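Local coordinates for protein acylneuraminate lyase (Mycoplasma synoviae, PDB 4N4Q) that is an acylneuraminate lyase, a TIM-barrel protein of the dihydrodipicolinate synthetase family that assembles from four chains, at residues 61-66 against 91-96; 108-113 against 139-144. All coordinates share one frame; numbering follows the deposited sequence.

How the interactions relate
Both contacts join neighbouring elements of one TIM barrel, at different levels of it. Interaction 1 pairs helices 59-73 and 88-100, which flank strand 78-82 on the outer layer; interaction 2 pairs the loops that leave the C-terminal ends of adjacent parallel strands 105-108 and 136-139. Along the chain they come in series, interaction 1 closing before interaction 2 opens. Their centres lie 20 Å apart, and the nearest atoms, about 5 Å apart, do not touch. The first contact thus belongs to the helical coat and the second to the mouth of the barrel, where the loop 108-113 also reaches a second subunit.

Interaction 1 of 2, residues 61-66 against 91-96; sequences DKKEVM and TKELAK
L94 pushes its two methyl groups into a notch formed by K62, K63 and M66. Its CD1 meets the alkyl part of K62, at 3.7 Å from CD, and its CD2 lies 3.6 Å from CG of K63 and 3.9 Å from SD of M66. Both lysine chains cross the leucine at about a right angle and touch it with these methylenes. In M66 the chain runs out extended to SD and then bends (chi3 45°), which sets CE 3.6 Å from the carbonyl O of L94. K63 also bends at its third torsion (-64°), and NZ comes 3.6 Å from OE2 of E93. That separation makes a long salt bridge; the stronger partner of the ammonium is E60, one turn back, and F59 adds a cation-pi contact. No hydrogen bond spans the pair; the contact is mainly apolar, with the long K63-E93 ion pair on its more exposed side. F59 covers L94 further, and L97 continues the packing beyond the segment. The axes of 61-66 and 91-96 approach to 10.9 Å and run 13° from parallel, which fits successive helices of a (beta/alpha)8 barrel.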
loop_
_atom_site.group_PDB
_atom_site.type_symbol
_atom_site.label_atom_id
_atom_site.label_comp_id
_atom_site.label_asym_id
_atom_site.label_seq_id
_atom_site.Cartn_x
_atom_site.Cartn_y
_atom_site.Cartn_z
ATOM N N ASP B 61 -16.985 19.642 26.433
ATOM C CA ASP B 61 -17.351 18.226 26.609
ATOM C C ASP B 61 -16.149 17.490 27.204
ATOM O O ASP B 61 -16.294 16.745 28.173
ATOM C CB ASP B 61 -17.740 17.539 25.267
ATOM C CG ASP B 61 -19.115 17.996 24.696
ATOM O OD1 ASP B 61 -20.025 18.397 25.450
ATOM O OD2 ASP B 61 -19.285 17.924 23.460
ATOM N N LYS B 62 -14.974 17.727 26.612
ATOM C CA LYS B 62 -13.733 17.069 27.002
ATOM C C LYS B 62 -13.363 17.326 28.458
ATOM O O LYS B 62 -13.023 16.402 29.198
ATOM C CB LYS B 62 -12.580 17.553 26.124
ATOM C CG LYS B 62 -12.589 17.007 24.706
ATOM C CD LYS B 62 -11.439 17.633 23.925
ATOM C CE LYS B 62 -11.806 17.771 22.452
ATOM N NZ LYS B 62 -10.633 17.833 21.571
ATOM N N LYS B 63 -13.388 18.598 28.851
ATOM C CA LYS B 63 -13.093 18.960 30.233
ATOM C C LYS B 63 -14.142 18.325 31.128
ATOM O O LYS B 63 -13.807 17.729 32.144
ATOM C CB LYS B 63 -13.015 20.472 30.413
ATOM C CG LYS B 63 -11.875 21.068 29.590
ATOM C CD LYS B 63 -11.784 22.568 29.746
ATOM C CE LYS B 63 -13.017 23.253 29.196
ATOM N NZ LYS B 63 -12.861 24.728 29.362
ATOM N N GLU B 64 -15.405 18.398 30.720
ATOM C CA GLU B 64 -16.461 17.806 31.547
ATOM C C GLU B 64 -16.259 16.293 31.784
ATOM O O GLU B 64 -16.289 15.833 32.929
ATOM C CB GLU B 64 -17.852 18.148 31.016
ATOM C CG GLU B 64 -18.942 18.092 32.082
ATOM C CD GLU B 64 -18.645 18.998 33.264
ATOM O OE1 GLU B 64 -18.740 20.226 33.122
ATOM O OE2 GLU B 64 -18.302 18.470 34.333
ATOM N N VAL B 65 -16.002 15.546 30.712
ATOM C CA VAL B 65 -15.744 14.107 30.780
ATOM C C VAL B 65 -14.567 13.809 31.725
ATOM O O VAL B 65 -14.651 12.925 32.567
ATOM C CB VAL B 65 -15.489 13.520 29.353
ATOM C CG1 VAL B 65 -14.988 12.077 29.420
ATOM C CG2 VAL B 65 -16.758 13.597 28.538
ATOM N N MET B 66 -13.486 14.563 31.600
ATOM C CA MET B 66 -12.322 14.364 32.470
ATOM C C MET B 66 -12.657 14.539 33.978
ATOM O O MET B 66 -12.227 13.720 34.810
ATOM C CB MET B 66 -11.208 15.287 32.051
ATOM C CG MET B 66 -10.692 15.076 30.606
ATOM S SD MET B 66 -9.331 16.224 30.219
ATOM C CE MET B 66 -8.331 16.079 31.704
ATOM N N THR B 91 -5.191 21.476 24.012
ATOM C CA THR B 91 -4.375 20.379 24.561
ATOM C C THR B 91 -3.545 20.781 25.793
ATOM O O THR B 91 -3.488 20.048 26.791
ATOM C CB THR B 91 -3.441 19.765 23.470
ATOM O OG1 THR B 91 -4.207 19.502 22.296
ATOM C CG2 THR B 91 -2.823 18.461 23.958
ATOM N N LYS B 92 -2.913 21.950 25.735
ATOM C CA LYS B 92 -2.192 22.472 26.912
ATOM C C LYS B 92 -3.057 22.636 28.179
ATOM O O LYS B 92 -2.697 22.125 29.258
ATOM C CB LYS B 92 -1.486 23.779 26.585
ATOM C CG LYS B 92 -0.074 23.575 26.059
ATOM C CD LYS B 92 0.720 24.858 26.228
ATOM C CE LYS B 92 0.925 25.531 24.889
ATOM N NZ LYS B 92 0.996 27.001 25.087
ATOM N N GLU B 93 -4.183 23.336 28.046
ATOM C CA GLU B 93 -5.202 23.403 29.106
ATOM C C GLU B 93 -5.687 22.014 29.557
ATOM O O GLU B 93 -5.864 21.784 30.763
ATOM C CB GLU B 93 -6.411 24.265 28.673
ATOM C CG GLU B 93 -7.497 24.432 29.776
ATOM C CD GLU B 93 -8.527 25.525 29.476
ATOM O OE1 GLU B 93 -8.402 26.221 28.443
ATOM O OE2 GLU B 93 -9.477 25.680 30.269
ATOM N N LEU B 94 -5.900 21.092 28.609
ATOM C CA LEU B 94 -6.322 19.724 28.969
ATOM C C LEU B 94 -5.258 18.978 29.821
ATOM O O LEU B 94 -5.605 18.184 30.707
ATOM C CB LEU B 94 -6.726 18.914 27.724
ATOM C CG LEU B 94 -8.028 19.230 26.956
ATOM C CD1 LEU B 94 -8.329 18.167 25.862
ATOM C CD2 LEU B 94 -9.261 19.377 27.861
ATOM N N ALA B 95 -3.979 19.262 29.551
ATOM C CA ALA B 95 -2.836 18.671 30.257
ATOM C C ALA B 95 -2.767 19.221 31.691
ATOM O O ALA B 95 -2.553 18.473 32.645
ATOM C CB ALA B 95 -1.531 18.985 29.514
ATOM N N LYS B 96 -2.980 20.527 31.830
ATOM C CA LYS B 96 -3.087 21.157 33.151
ATOM C C LYS B 96 -4.289 20.636 33.935
ATOM O O LYS B 96 -4.197 20.448 35.151
ATOM C CB LYS B 96 -3.181 22.684 33.031
ATOM C CG LYS B 96 -1.930 23.335 32.457
ATOM C CD LYS B 96 -2.230 24.764 31.979
ATOM C CE LYS B 96 -0.937 25.551 31.754
ATOM N NZ LYS B 96 -0.177 25.823 33.034
#

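Interaction 2 of 2, residues 108-113 against 139-144; sequences AITPYY and YYLPQL
The ring of Y139 carries I109 on one face: CG2 stands 4.0 Å from the centroid, 18° off the ring normal, a CH-pi contact displaced toward the rim. Over that ring I109 also brings its CA, 3.6 Å from CD1 of Y139, while the carbonyl O of A108 approaches CD1 obliquely at 3.3 Å. The ring of Y112 has the carbonyl O of T110 in plane at its edge. I109 places CG2 beside its own backbone N, with CG1 between N and the carbonyl carbon, a rotation (chi1 43°) that turns the methyl onto the tyrosine and leads the longer branch away. Farther along, CG2 of T110 lies against CD2 of L141, although the placing of that methyl is doubtful. T110 OG1 donates a hydrogen bond to the O of P111 (2.9 Å) from 67° out of the carbonyl plane. No hydrogen bond crosses between the segments; the OH of Y139 is hydrogen-bonded to the OH of Y46. Across the subunit boundary, Y112 and Y113 meet Y113 and Y112 of the second subunit edge-to-face. Packing of this kind, where adjacent parallel strands end and their loops begin, is found at the C-terminal mouth of a TIM barrel.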
loop_
_atom_site.group_PDB
_atom_site.type_symbol
_atom_site.label_atom_id
_atom_site.label_comp_id
_atom_site.label_asym_id
_atom_site.label_seq_id
_atom_site.Cartn_x
_atom_site.Cartn_y
_atom_site.Cartn_z
ATOM N N ALA B 108 -1.378 11.853 23.669
ATOM C CA ALA B 108 -1.761 12.696 22.554
ATOM C C ALA B 108 -1.548 11.965 21.227
ATOM O O ALA B 108 -0.454 11.463 20.934
ATOM C CB ALA B 108 -1.011 14.009 22.600
ATOM N N ILE B 109 -2.622 11.881 20.446
ATOM C CA ILE B 109 -2.592 11.232 19.135
ATOM C C ILE B 109 -1.577 11.947 18.247
ATOM O O ILE B 109 -1.254 13.115 18.493
ATOM C CB ILE B 109 -3.970 11.291 18.464
ATOM C CG1 ILE B 109 -4.586 12.676 18.657
ATOM C CG2 ILE B 109 -4.909 10.223 19.049
ATOM C CD1 ILE B 109 -5.182 13.208 17.422
ATOM N N THR B 110 -1.054 11.263 17.228
ATOM C CA THR B 110 -0.231 11.962 16.226
ATOM C C THR B 110 -1.048 13.103 15.571
ATOM O O THR B 110 -2.274 12.981 15.407
ATOM C CB THR B 110 0.337 11.021 15.095
ATOM O OG1 THR B 110 -0.350 11.255 13.852
ATOM C CG2 THR B 110 0.255 9.551 15.465
ATOM N N PRO B 111 -0.382 14.222 15.215
ATOM C CA PRO B 111 -1.037 15.125 14.275
ATOM C C PRO B 111 -1.509 14.373 13.007
ATOM O O PRO B 111 -0.729 13.666 12.367
ATOM C CB PRO B 111 0.060 16.134 13.964
ATOM C CG PRO B 111 0.822 16.223 15.247
ATOM C CD PRO B 111 0.875 14.796 15.727
ATOM N N TYR B 112 -2.793 14.533 12.689
ATOM C CA TYR B 112 -3.512 13.717 11.713
ATOM C C TYR B 112 -4.040 14.586 10.580
ATOM O O TYR B 112 -3.949 15.822 10.636
ATOM C CB TYR B 112 -4.705 13.043 12.398
ATOM C CG TYR B 112 -5.608 14.024 13.141
ATOM C CD1 TYR B 112 -5.330 14.392 14.467
ATOM C CD2 TYR B 112 -6.716 14.611 12.514
ATOM C CE1 TYR B 112 -6.143 15.306 15.159
ATOM C CE2 TYR B 112 -7.542 15.524 13.201
ATOM C CZ TYR B 112 -7.244 15.864 14.520
ATOM O OH TYR B 112 -8.038 16.762 15.216
ATOM N N TYR B 113 -4.624 13.916 9.584
ATOM C CA TYR B 113 -5.263 14.522 8.397
ATOM C C TYR B 113 -4.270 15.136 7.409
ATOM O O TYR B 113 -4.221 14.705 6.255
ATOM C CB TYR B 113 -6.401 15.498 8.760
ATOM C CG TYR B 113 -7.190 16.018 7.566
ATOM C CD1 TYR B 113 -8.424 15.455 7.218
ATOM C CD2 TYR B 113 -6.699 17.077 6.788
ATOM C CE1 TYR B 113 -9.146 15.932 6.126
ATOM C CE2 TYR B 113 -7.415 17.557 5.689
ATOM C CZ TYR B 113 -8.638 16.982 5.371
ATOM O OH TYR B 113 -9.331 17.455 4.286
ATOM N N TYR B 139 1.821 8.437 20.795
ATOM C CA TYR B 139 1.306 7.342 19.957
ATOM C C TYR B 139 2.444 6.797 19.100
ATOM O O TYR B 139 3.329 7.551 18.693
ATOM C CB TYR B 139 0.114 7.783 19.102
ATOM C CG TYR B 139 -1.234 7.594 19.789
ATOM C CD1 TYR B 139 -1.549 8.312 20.937
ATOM C CD2 TYR B 139 -2.179 6.681 19.292
ATOM C CE1 TYR B 139 -2.780 8.159 21.584
ATOM C CE2 TYR B 139 -3.417 6.502 19.932
ATOM C CZ TYR B 139 -3.708 7.262 21.081
ATOM O OH TYR B 139 -4.909 7.122 21.739
ATOM N N TYR B 140 2.464 5.493 18.844
ATOM C CA TYR B 140 3.516 4.977 17.963
ATOM C C TYR B 140 3.250 5.466 16.543
ATOM O O TYR B 140 2.130 5.308 16.031
ATOM C CB TYR B 140 3.621 3.460 17.983
ATOM C CG TYR B 140 4.488 2.912 16.873
ATOM C CD1 TYR B 140 5.879 2.947 16.972
ATOM C CD2 TYR B 140 3.922 2.369 15.718
ATOM C CE1 TYR B 140 6.681 2.452 15.963
ATOM C CE2 TYR B 140 4.718 1.869 14.705
ATOM C CZ TYR B 140 6.097 1.915 14.843
ATOM O OH TYR B 140 6.899 1.426 13.860
ATOM N N LEU B 141 4.280 6.079 15.951
ATOM C CA LEU B 141 4.233 6.659 14.601
ATOM C C LEU B 141 5.133 5.865 13.634
ATOM O O LEU B 141 6.365 5.960 13.743
ATOM C CB LEU B 141 4.735 8.119 14.613
ATOM C CG LEU B 141 4.873 9.096 15.800
ATOM C CD1 LEU B 141 5.452 10.399 15.278
ATOM C CD2 LEU B 141 3.577 9.388 16.514
ATOM N N PRO B 142 4.537 5.084 12.691
ATOM C CA PRO B 142 5.361 4.409 11.652
ATOM C C PRO B 142 5.979 5.359 10.595
ATOM O O PRO B 142 7.177 5.246 10.267
ATOM C CB PRO B 142 4.371 3.436 10.984
ATOM C CG PRO B 142 2.981 3.983 11.320
ATOM C CD PRO B 142 3.127 4.623 12.672
ATOM N N GLN B 143 5.169 6.279 10.072
ATOM C CA GLN B 143 5.551 7.102 8.923
ATOM C C GLN B 143 4.950 8.500 9.020
ATOM O O GLN B 143 3.741 8.646 9.213
ATOM C CB GLN B 143 5.086 6.436 7.617
ATOM N N LEU B 144 5.795 9.524 8.900
ATOM C CA LEU B 144 5.316 10.911 8.799
ATOM C C LEU B 144 5.788 11.544 7.475
ATOM O O LEU B 144 6.891 11.262 7.003
ATOM C CB LEU B 144 5.748 11.742 10.026
ATOM C CG LEU B 144 4.991 11.700 11.380
ATOM C CD1 LEU B 144 3.690 12.506 11.394
ATOM C CD2 LEU B 144 4.702 10.297 11.871
#